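Local structure of uracil-DNA glycosylase (4ZBY) at residues A[65-70]-A[180-185]; A[116-121]-A[155-160]; A[142-147]-A[161-166]. The protein belongs to the uracil-DNA glycosylase superfamily, an alpha/beta fold, and carries an iron/sulfur cluster together with uracil bound in a pocket. All coordinates share one frame; numbering follows the deposited sequence. Where two conformers were deposited one is given.

Contact 1: residues A[65-70]-A[180-185]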
loop_
_atom_site.group_PDB
_atom_site.type_symbol
_atom_site.label_atom_id
_atom_site.label_comp_id
_atom_site.label_asym_id
_atom_site.label_seq_id
_atom_site.Cartn_x
_atom_site.Cartn_y
_atom_site.Cartn_z
ATOM N N GLN A 65 -6.993 3.165 -12.463
ATOM C CA GLN A 65 -8.316 3.187 -13.063
ATOM C C GLN A 65 -9.396 2.979 -12.003
ATOM O O GLN A 65 -10.409 3.668 -12.021
ATOM C CB GLN A 65 -8.444 2.132 -14.171
ATOM C CG GLN A 65 -9.816 2.123 -14.828
ATOM C CD GLN A 65 -9.965 1.023 -15.869
ATOM O OE1 GLN A 65 -9.085 0.172 -16.030
ATOM N NE2 GLN A 65 -11.082 1.035 -16.577
ATOM N N MET A 66 -9.180 2.057 -11.061
ATOM C CA MET A 66 -10.179 1.837 -10.014
ATOM C C MET A 66 -10.273 3.037 -9.089
ATOM O O MET A 66 -11.360 3.434 -8.671
ATOM C CB MET A 66 -9.874 0.581 -9.201
ATOM C CG MET A 66 -9.935 -0.649 -10.024
ATOM S SD MET A 66 -9.995 -2.115 -8.987
ATOM C CE MET A 66 -10.071 -3.362 -10.266
ATOM N N ILE A 67 -9.129 3.604 -8.742
ATOM C CA ILE A 67 -9.144 4.773 -7.893
ATOM C C ILE A 67 -9.937 5.899 -8.570
ATOM O O ILE A 67 -10.758 6.561 -7.926
ATOM C CB ILE A 67 -7.723 5.237 -7.551
ATOM C CG1 ILE A 67 -7.079 4.200 -6.613
ATOM C CG2 ILE A 67 -7.761 6.591 -6.839
ATOM C CD1 ILE A 67 -5.615 4.463 -6.383
ATOM N N LYS A 68 -9.720 6.087 -9.869
ATOM C CA LYS A 68 -10.413 7.137 -10.597
ATOM C C LYS A 68 -11.888 6.833 -10.815
ATOM O O LYS A 68 -12.740 7.659 -10.496
ATOM C CB LYS A 68 -9.729 7.381 -11.950
ATOM C CG LYS A 68 -10.493 8.352 -12.834
ATOM C CD LYS A 68 -10.554 9.719 -12.197
ATOM C CE LYS A 68 -11.140 10.727 -13.174
ATOM N NZ LYS A 68 -11.075 12.107 -12.616
ATOM N N GLU A 69 -12.203 5.654 -11.352
ATOM C CA GLU A 69 -13.566 5.379 -11.781
ATOM C C GLU A 69 -14.488 4.983 -10.639
ATOM O O GLU A 69 -15.678 5.284 -10.677
ATOM C CB GLU A 69 -13.565 4.281 -12.843
ATOM C CG GLU A 69 -12.779 4.681 -14.065
ATOM C CD GLU A 69 -12.909 3.679 -15.178
ATOM O OE1 GLU A 69 -13.542 2.626 -14.954
ATOM O OE2 GLU A 69 -12.375 3.947 -16.274
ATOM N N ILE A 70 -13.946 4.303 -9.631
ATOM C CA ILE A 70 -14.776 3.799 -8.556
ATOM C C ILE A 70 -14.709 4.689 -7.310
ATOM O O ILE A 70 -15.749 4.963 -6.715
ATOM C CB ILE A 70 -14.407 2.341 -8.222
ATOM C CG1 ILE A 70 -14.623 1.491 -9.474
ATOM C CG2 ILE A 70 -15.296 1.790 -7.092
ATOM C CD1 ILE A 70 -14.187 0.067 -9.316
ATOM N N GLU A 180 -15.794 -4.414 -6.419
ATOM C CA GLU A 180 -16.799 -4.346 -5.371
ATOM C C GLU A 180 -16.157 -3.905 -4.064
ATOM O O GLU A 180 -16.749 -3.147 -3.304
ATOM C CB GLU A 180 -17.493 -5.701 -5.205
ATOM C CG GLU A 180 -18.376 -6.065 -6.386
ATOM C CD GLU A 180 -19.451 -5.025 -6.647
ATOM O OE1 GLU A 180 -20.277 -4.786 -5.743
ATOM O OE2 GLU A 180 -19.459 -4.434 -7.750
ATOM N N ASP A 181 -14.941 -4.378 -3.810
ATOM C CA ASP A 181 -14.192 -3.949 -2.631
ATOM C C ASP A 181 -13.930 -2.446 -2.711
ATOM O O ASP A 181 -14.040 -1.757 -1.706
ATOM C CB ASP A 181 -12.865 -4.690 -2.484
ATOM C CG ASP A 181 -13.028 -6.044 -1.815
ATOM O OD1 ASP A 181 -14.143 -6.350 -1.370
ATOM O OD2 ASP A 181 -12.036 -6.798 -1.748
ATOM N N PHE A 182 -13.625 -1.931 -3.907
ATOM C CA PHE A 182 -13.369 -0.497 -4.034
ATOM C C PHE A 182 -14.662 0.310 -3.868
ATOM O O PHE A 182 -14.617 1.425 -3.344
ATOM C CB PHE A 182 -12.665 -0.167 -5.356
ATOM C CG PHE A 182 -11.161 -0.144 -5.239
ATOM C CD1 PHE A 182 -10.470 -1.253 -4.813
ATOM C CD2 PHE A 182 -10.442 1.006 -5.538
ATOM C CE1 PHE A 182 -9.086 -1.237 -4.688
ATOM C CE2 PHE A 182 -9.050 1.028 -5.410
ATOM C CZ PHE A 182 -8.381 -0.077 -4.981
ATOM N N LYS A 183 -15.800 -0.252 -4.280
ATOM C CA LYS A 183 -17.100 0.383 -4.030
ATOM C C LYS A 183 -17.340 0.532 -2.527
ATOM O O LYS A 183 -17.863 1.550 -2.062
ATOM C CB LYS A 183 -18.246 -0.420 -4.665
ATOM C CG LYS A 183 -18.265 -0.408 -6.194
ATOM C CD LYS A 183 -19.454 -1.206 -6.753
ATOM C CE LYS A 183 -19.480 -1.195 -8.284
ATOM N NZ LYS A 183 -20.563 -2.060 -8.846
ATOM N N LYS A 184 -16.973 -0.499 -1.764
ATOM C CA LYS A 184 -17.115 -0.442 -0.318
ATOM C C LYS A 184 -16.179 0.583 0.288
ATOM O O LYS A 184 -16.559 1.273 1.246
ATOM C CB LYS A 184 -16.880 -1.823 0.314
ATOM C CG LYS A 184 -17.973 -2.822 -0.030
ATOM C CD LYS A 184 -17.606 -4.220 0.494
ATOM C CE LYS A 184 -18.820 -5.138 0.517
ATOM N NZ LYS A 184 -19.318 -5.414 -0.856
ATOM N N ILE A 185 -14.968 0.671 -0.256
ATOM C CA ILE A 185 -13.998 1.661 0.180
ATOM C C ILE A 185 -14.549 3.059 -0.117
ATOM O O ILE A 185 -14.430 3.938 0.735
ATOM C CB ILE A 185 -12.621 1.454 -0.468
ATOM C CG1 ILE A 185 -12.032 0.151 0.093
ATOM C CG2 ILE A 185 -11.683 2.665 -0.219
ATOM C CD1 ILE A 185 -10.866 -0.408 -0.729
#

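Contact 2: residues A[116-121]-A[155-160]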
loop_
_atom_site.group_PDB
_atom_site.type_symbol
_atom_site.label_atom_id
_atom_site.label_comp_id
_atom_site.label_asym_id
_atom_site.label_seq_id
_atom_site.Cartn_x
_atom_site.Cartn_y
_atom_site.Cartn_z
ATOM N N LYS A 116 -7.518 8.368 7.001
ATOM C CA LYS A 116 -8.792 7.806 7.440
ATOM C C LYS A 116 -8.851 6.298 7.153
ATOM O O LYS A 116 -9.409 5.517 7.934
ATOM C CB LYS A 116 -9.956 8.512 6.718
ATOM C CG LYS A 116 -11.342 7.997 7.123
ATOM C CD LYS A 116 -12.445 8.781 6.378
ATOM C CE LYS A 116 -13.836 8.449 6.919
ATOM N NZ LYS A 116 -14.913 9.207 6.213
ATOM N N ILE A 117 -8.338 5.928 5.990
ATOM C CA ILE A 117 -8.409 4.554 5.501
ATOM C C ILE A 117 -7.050 4.119 4.992
ATOM O O ILE A 117 -6.390 4.877 4.252
ATOM C CB ILE A 117 -9.432 4.427 4.354
ATOM C CG1 ILE A 117 -10.834 4.789 4.824
ATOM C CG2 ILE A 117 -9.414 3.017 3.707
ATOM C CD1 ILE A 117 -11.775 5.119 3.703
ATOM N N ILE A 118 -6.629 2.911 5.378
ATOM C CA ILE A 118 -5.519 2.258 4.701
ATOM C C ILE A 118 -6.057 1.075 3.920
ATOM O O ILE A 118 -6.661 0.175 4.496
ATOM C CB ILE A 118 -4.439 1.765 5.670
ATOM C CG1 ILE A 118 -3.772 2.951 6.372
ATOM C CG2 ILE A 118 -3.385 0.966 4.906
ATOM C CD1 ILE A 118 -2.903 2.546 7.564
ATOM N N VAL A 119 -5.852 1.089 2.606
ATOM C CA VAL A 119 -6.216 -0.062 1.778
ATOM C C VAL A 119 -4.977 -0.935 1.612
ATOM O O VAL A 119 -3.981 -0.474 1.046
ATOM C CB VAL A 119 -6.733 0.395 0.400
ATOM C CG1 VAL A 119 -7.113 -0.786 -0.461
ATOM C CG2 VAL A 119 -7.916 1.346 0.583
ATOM N N THR A 120 -5.025 -2.156 2.145
ATOM C CA THR A 120 -3.858 -3.038 2.065
ATOM C C THR A 120 -4.097 -3.976 0.901
ATOM O O THR A 120 -4.946 -4.879 0.935
ATOM C CB THR A 120 -3.561 -3.818 3.376
ATOM O OG1 THR A 120 -4.722 -4.515 3.809
ATOM C CG2 THR A 120 -3.158 -2.870 4.507
ATOM N N LEU A 121 -3.322 -3.735 -0.146
ATOM C CA LEU A 121 -3.446 -4.450 -1.404
ATOM C C LEU A 121 -2.601 -5.710 -1.353
ATOM O O LEU A 121 -1.377 -5.654 -1.536
ATOM C CB LEU A 121 -2.986 -3.555 -2.578
ATOM C CG LEU A 121 -3.700 -2.206 -2.764
ATOM C CD1 LEU A 121 -2.874 -1.316 -3.719
ATOM C CD2 LEU A 121 -5.121 -2.438 -3.294
ATOM N N LYS A 155 -6.412 8.832 16.934
ATOM C CA LYS A 155 -7.456 8.560 15.959
ATOM C C LYS A 155 -7.814 7.087 15.837
ATOM O O LYS A 155 -7.300 6.237 16.561
ATOM C CB LYS A 155 -7.029 9.073 14.576
ATOM C CG LYS A 155 -6.908 10.584 14.462
ATOM C CD LYS A 155 -6.150 10.998 13.192
ATOM C CE LYS A 155 -6.099 12.516 13.050
ATOM N NZ LYS A 155 -4.971 13.000 12.195
ATOM N N GLU A 156 -8.728 6.813 14.917
ATOM C CA GLU A 156 -8.996 5.477 14.426
ATOM C C GLU A 156 -8.592 5.468 12.969
ATOM O O GLU A 156 -8.784 6.468 12.268
ATOM C CB GLU A 156 -10.468 5.102 14.537
ATOM C CG GLU A 156 -11.007 4.925 15.941
ATOM C CD GLU A 156 -12.454 4.459 15.938
ATOM O OE1 GLU A 156 -13.131 4.639 14.901
ATOM O OE2 GLU A 156 -12.911 3.906 16.961
ATOM N N ILE A 157 -8.041 4.353 12.510
ATOM C CA ILE A 157 -7.772 4.169 11.092
ATOM C C ILE A 157 -8.572 2.970 10.640
ATOM O O ILE A 157 -8.599 1.943 11.328
ATOM C CB ILE A 157 -6.273 3.942 10.808
ATOM C CG1 ILE A 157 -5.492 5.224 11.130
ATOM C CG2 ILE A 157 -6.057 3.556 9.333
ATOM C CD1 ILE A 157 -3.996 5.044 11.135
ATOM N N ILE A 158 -9.261 3.106 9.517
ATOM C CA ILE A 158 -10.013 1.983 8.963
ATOM C C ILE A 158 -9.111 1.222 8.017
ATOM O O ILE A 158 -8.637 1.784 7.028
ATOM C CB ILE A 158 -11.235 2.458 8.197
ATOM C CG1 ILE A 158 -12.191 3.204 9.132
ATOM C CG2 ILE A 158 -11.914 1.300 7.557
ATOM C CD1 ILE A 158 -13.264 3.985 8.384
ATOM N N VAL A 159 -8.861 -0.045 8.316
ATOM C CA VAL A 159 -8.009 -0.853 7.456
ATOM C C VAL A 159 -8.883 -1.751 6.597
ATOM O O VAL A 159 -9.756 -2.461 7.100
ATOM C CB VAL A 159 -7.002 -1.712 8.265
ATOM C CG1 VAL A 159 -6.228 -2.672 7.330
ATOM C CG2 VAL A 159 -6.038 -0.820 9.030
ATOM N N PHE A 160 -8.659 -1.708 5.296
ATOM C CA PHE A 160 -9.480 -2.474 4.376
ATOM C C PHE A 160 -8.622 -3.309 3.443
ATOM O O PHE A 160 -8.042 -2.785 2.496
ATOM C CB PHE A 160 -10.381 -1.531 3.560
ATOM C CG PHE A 160 -11.548 -2.210 2.947
ATOM C CD1 PHE A 160 -12.820 -1.992 3.446
ATOM C CD2 PHE A 160 -11.386 -3.105 1.888
ATOM C CE1 PHE A 160 -13.918 -2.661 2.898
ATOM C CE2 PHE A 160 -12.485 -3.774 1.332
ATOM C CZ PHE A 160 -13.741 -3.532 1.826
HETATM O O HOH W 1 -10.879 6.484 10.128
#

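Contact 3: residues A[142-147]-A[161-166]. With URA (uracil), chain C.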
loop_
_atom_site.group_PDB
_atom_site.type_symbol
_atom_site.label_atom_id
_atom_site.label_comp_id
_atom_site.label_asym_id
_atom_site.label_seq_id
_atom_site.Cartn_x
_atom_site.Cartn_y
_atom_site.Cartn_z
ATOM N N LYS A 142 -9.425 -14.929 3.408
ATOM C CA LYS A 142 -10.359 -15.008 4.533
ATOM C C LYS A 142 -10.624 -13.646 5.153
ATOM O O LYS A 142 -11.655 -13.449 5.816
ATOM C CB LYS A 142 -9.822 -15.960 5.597
ATOM C CG LYS A 142 -10.067 -17.415 5.261
ATOM C CD LYS A 142 -9.378 -18.337 6.245
ATOM C CE LYS A 142 -9.680 -19.782 5.924
ATOM N NZ LYS A 142 -9.052 -20.685 6.905
ATOM N N VAL A 143 -9.709 -12.704 4.950
ATOM C CA VAL A 143 -9.834 -11.438 5.655
ATOM C C VAL A 143 -10.189 -10.265 4.761
ATOM O O VAL A 143 -10.574 -9.220 5.269
ATOM C CB VAL A 143 -8.546 -11.080 6.446
ATOM C CG1 VAL A 143 -8.097 -12.258 7.334
ATOM C CG2 VAL A 143 -7.421 -10.570 5.508
ATOM N N ARG A 144 -10.058 -10.409 3.443
ATOM C CA ARG A 144 -10.358 -9.276 2.558
ATOM C C ARG A 144 -11.847 -8.955 2.526
ATOM O O ARG A 144 -12.707 -9.803 2.898
ATOM C CB ARG A 144 -9.865 -9.547 1.128
ATOM C CG ARG A 144 -10.525 -10.777 0.461
ATOM C CD ARG A 144 -11.041 -10.444 -0.951
ATOM N NE ARG A 144 -12.230 -9.594 -0.923
ATOM C CZ ARG A 144 -13.476 -10.040 -0.811
ATOM N NH1 ARG A 144 -13.724 -11.341 -0.682
ATOM N NH2 ARG A 144 -14.490 -9.182 -0.800
ATOM N N GLY A 145 -12.137 -7.717 2.110
ATOM C CA GLY A 145 -13.478 -7.309 1.738
ATOM C C GLY A 145 -14.298 -6.765 2.890
ATOM O O GLY A 145 -15.509 -6.595 2.781
ATOM N N LYS A 146 -13.649 -6.495 4.008
ATOM C CA LYS A 146 -14.348 -5.781 5.056
ATOM C C LYS A 146 -13.388 -4.883 5.807
ATOM O O LYS A 146 -12.164 -4.948 5.624
ATOM C CB LYS A 146 -15.062 -6.751 5.998
ATOM C CG LYS A 146 -14.181 -7.511 6.950
ATOM C CD LYS A 146 -15.065 -8.151 8.013
ATOM C CE LYS A 146 -14.277 -9.010 8.974
ATOM N NZ LYS A 146 -15.190 -9.796 9.862
ATOM N N SER A 147 -13.944 -4.005 6.629
ATOM C CA SER A 147 -13.117 -3.049 7.338
ATOM C C SER A 147 -12.761 -3.508 8.754
ATOM O O SER A 147 -13.491 -4.272 9.427
ATOM C CB SER A 147 -13.806 -1.682 7.375
ATOM O OG SER A 147 -15.122 -1.817 7.833
ATOM N N PRO A 161 -8.536 -4.624 3.707
ATOM C CA PRO A 161 -7.699 -5.448 2.847
ATOM C C PRO A 161 -8.406 -5.824 1.552
ATOM O O PRO A 161 -9.590 -6.100 1.588
ATOM C CB PRO A 161 -7.449 -6.712 3.695
ATOM C CG PRO A 161 -7.884 -6.348 5.089
ATOM C CD PRO A 161 -8.981 -5.342 4.914
ATOM N N THR A 162 -7.685 -5.839 0.440
ATOM C CA THR A 162 -8.204 -6.357 -0.823
ATOM C C THR A 162 -7.189 -7.286 -1.490
ATOM O O THR A 162 -6.053 -7.419 -1.034
ATOM C CB THR A 162 -8.529 -5.230 -1.809
ATOM O OG1 THR A 162 -7.310 -4.741 -2.393
ATOM C CG2 THR A 162 -9.246 -4.067 -1.108
ATOM N N TYR A 163 -7.596 -7.928 -2.582
ATOM C CA TYR A 163 -6.645 -8.677 -3.385
ATOM C C TYR A 163 -5.718 -7.675 -4.036
ATOM O O TYR A 163 -6.044 -6.502 -4.152
ATOM C CB TYR A 163 -7.350 -9.533 -4.434
ATOM C CG TYR A 163 -8.085 -10.730 -3.875
ATOM C CD1 TYR A 163 -7.519 -11.519 -2.873
ATOM C CD2 TYR A 163 -9.335 -11.084 -4.359
ATOM C CE1 TYR A 163 -8.189 -12.618 -2.363
ATOM C CE2 TYR A 163 -10.009 -12.191 -3.859
ATOM C CZ TYR A 163 -9.435 -12.948 -2.860
ATOM O OH TYR A 163 -10.104 -14.042 -2.352
ATOM N N HIS A 164 -4.541 -8.123 -4.430
ATOM C CA HIS A 164 -3.622 -7.246 -5.104
ATOM C C HIS A 164 -4.105 -7.035 -6.530
ATOM O O HIS A 164 -4.620 -7.958 -7.147
ATOM C CB HIS A 164 -2.235 -7.871 -5.081
ATOM C CG HIS A 164 -1.160 -6.955 -5.537
ATOM N ND1 HIS A 164 -0.941 -6.672 -6.868
ATOM C CD2 HIS A 164 -0.222 -6.272 -4.840
ATOM C CE1 HIS A 164 0.087 -5.847 -6.973
ATOM N NE2 HIS A 164 0.540 -5.591 -5.756
ATOM N N PRO A 165 -3.912 -5.836 -7.079
ATOM C CA PRO A 165 -4.405 -5.559 -8.438
ATOM C C PRO A 165 -3.840 -6.499 -9.499
ATOM O O PRO A 165 -4.521 -6.798 -10.463
ATOM C CB PRO A 165 -3.927 -4.132 -8.698
ATOM C CG PRO A 165 -3.790 -3.542 -7.370
ATOM C CD PRO A 165 -3.413 -4.618 -6.417
ATOM N N ALA A 166 -2.590 -6.919 -9.329
ATOM C CA ALA A 166 -1.973 -7.857 -10.253
ATOM C C ALA A 166 -2.802 -9.140 -10.381
ATOM O O ALA A 166 -2.847 -9.746 -11.455
ATOM C CB ALA A 166 -0.570 -8.164 -9.804
HETATM N N1 URA C . 3.140 -4.297 -7.044
HETATM C C2 URA C . 3.134 -3.739 -5.813
HETATM O O2 URA C . 2.930 -4.376 -4.796
HETATM N N3 URA C . 3.556 -2.471 -5.738
HETATM C C4 URA C . 3.978 -1.704 -6.765
HETATM O O4 URA C . 4.266 -0.537 -6.561
HETATM C C5 URA C . 3.960 -2.314 -8.035
HETATM C C6 URA C . 3.535 -3.594 -8.158
HETATM O O HOH W 2 -12.082 -13.758 -0.672
#

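Contact 1: residues A[65-70]-A[180-185]
Met66 lies across one face of the Phe182 ring. In the conformer described, its SD stands 4.4 Å from the centroid of the Phe182 ring and only 13° off the ring normal, a Met-aromatic contact. A second conformer of Met66 was deposited, so the sulfur contact may not hold throughout the crystal. Nearer the backbone, Met66 CB adds a CH-pi contact over the same face, 3.7 Å from Phe182 CD2. The opposite face of the ring is met by its own helix, where Ile185 CD1 stands 4.2 Å above the plane toward the rim. Ile67 comes instead to the edge, its CG1 in the ring plane and 3.9 Å from Phe182 CE2. Thus one aromatic ring of helix 172-190 is wedged against helix 58-71, illustrating apolar helix-helix packing within an alpha/beta fold. The short segments cross at -55°, with their axes 10.1 Å apart at the closest point. Leu63 and Leu71 of helix 58-71 also touch the Phe182 side chain. Beside it, Ile70 turns its CG2 branch, anti to the backbone N, onto the main chain of the partner helix. There Ile70 CG2 reaches 3.5 Å from Lys183 N, packing directly against the main chain. The same methyl also touches Phe182 CB at 3.7 Å, and past it, in the conformer described, the aliphatic CG of Lys183 borders the more exposed side of the interface.

Contact 2: residues A[116-121]-A[155-160]
Ile118 is bonded to the neighbouring strand through both its own N-H and its own C=O: Ile118 N gives its hydrogen to Ile158 O at 2.8 Å, and Ile118 O receives Phe160 N at 2.9 Å. Ile158 N to Lys116 O continues this parallel ladder, in which Ile117 pairs with Ile158, Ile118 with Val159 and Val119 with Phe160. The Thr120 N to Phe160 O bond is less direct, its donor 48° out of the carbonyl plane. Ile117 and Ile158 lie side by side on one face. On the other, Ile118 CD1 lies 3.8 Å from Ile157 CG2. Thr120 sets its hydroxyl between the backbone N and carbonyl carbon (chi1 53°), bonded to Thr126 OG1, with CG2 by Val159 CG1. The two strands are parallel neighbours in the mixed central sheet; helix 172-190 covers Ile117, Val119 and Phe160, and helix 123-133 covers Thr120 and Val159 on the other face. Lys116 NZ is held by the backbone oxygens of Ala189 and Thr191. At the Lys116 end one water bridges Lys116 O (2.8 Å away) and Glu156 O, carbonyls that no direct bond joins. Lys116 O thus accepts two hydrogens; Ile118 N and O are satisfied within this pair, while Ile117 and Val119 bond to Met38 of the next strand.

Contact 3: residues A[142-147]-A[161-166]
Arg144 crosses one face of the Tyr163 ring with its aliphatic part: CD sits 3.6 Å from the centroid of the Tyr163 ring, 16° off the normal, in a CH-pi contact. The guanidinium plane is turned 45° from the ring, so the charged end does not stack on it. A bend is what brings this about. Arg144 CG stands between the backbone N and carbonyl carbon (chi1 61°), and the chain folds again at chi2 and chi3. At the guanidinium edge, in its plane, a water accepts from Arg144 NH1 at 2.9 Å, and the same water is hydrogen-bonded to Tyr163 OH at 2.6 Å, bridging the two side chains. A salt bridge from Arg144 NH2 to Asp181 OD1 of helix 172-190 gives the guanidinium a second anchor. Farther along, the imidazole of His164 has Pro165 CD over one face and two partners at its edge. Ala166 N donates in the ring plane to His164 ND1 at 3.0 Å, which steadies the ring's rotation, and His164 NE2 donates to uracil O2 at 2.8 Å. Asn82, Glu42 and Phe55 also bond to the uracil. The backbones join through Gly145 N, which donates to Pro161 O at 3.1 Å, while Pro161 meets Val143 with CB and CG, and Lys146 O with CD, at 3.3 Å from Pro161 CD. The run His164-Pro165-Ala166 fits the His-Pro-Ala/Ser signature of this superfamily, a loop following a strand of the central sheet and placing its histidine in the uracil pocket.

Followed from the N terminus, contact 1 opens first, on helix 58-71, and closes last, on helix 172-190; the other two are nested within its loop. Contact 2 opens on strand 117-121, and contact 3 opens at the end of helix 140-143. The chain then turns through strand 148-152 into strand 155-162, which closes contact 2 and, with the loop that follows, contact 3, so these two cross. Their shared strand makes them continuous: Thr120 O and Thr162 N probably bond, carrying the pairing past contact 2. Helix 172-190 unites all three, since Ile185 packs on Val119 and Phe160 while Asp181 faces Gly145 and Thr162, tying the sheet and the loop after helix 140-143 to helix 172-190.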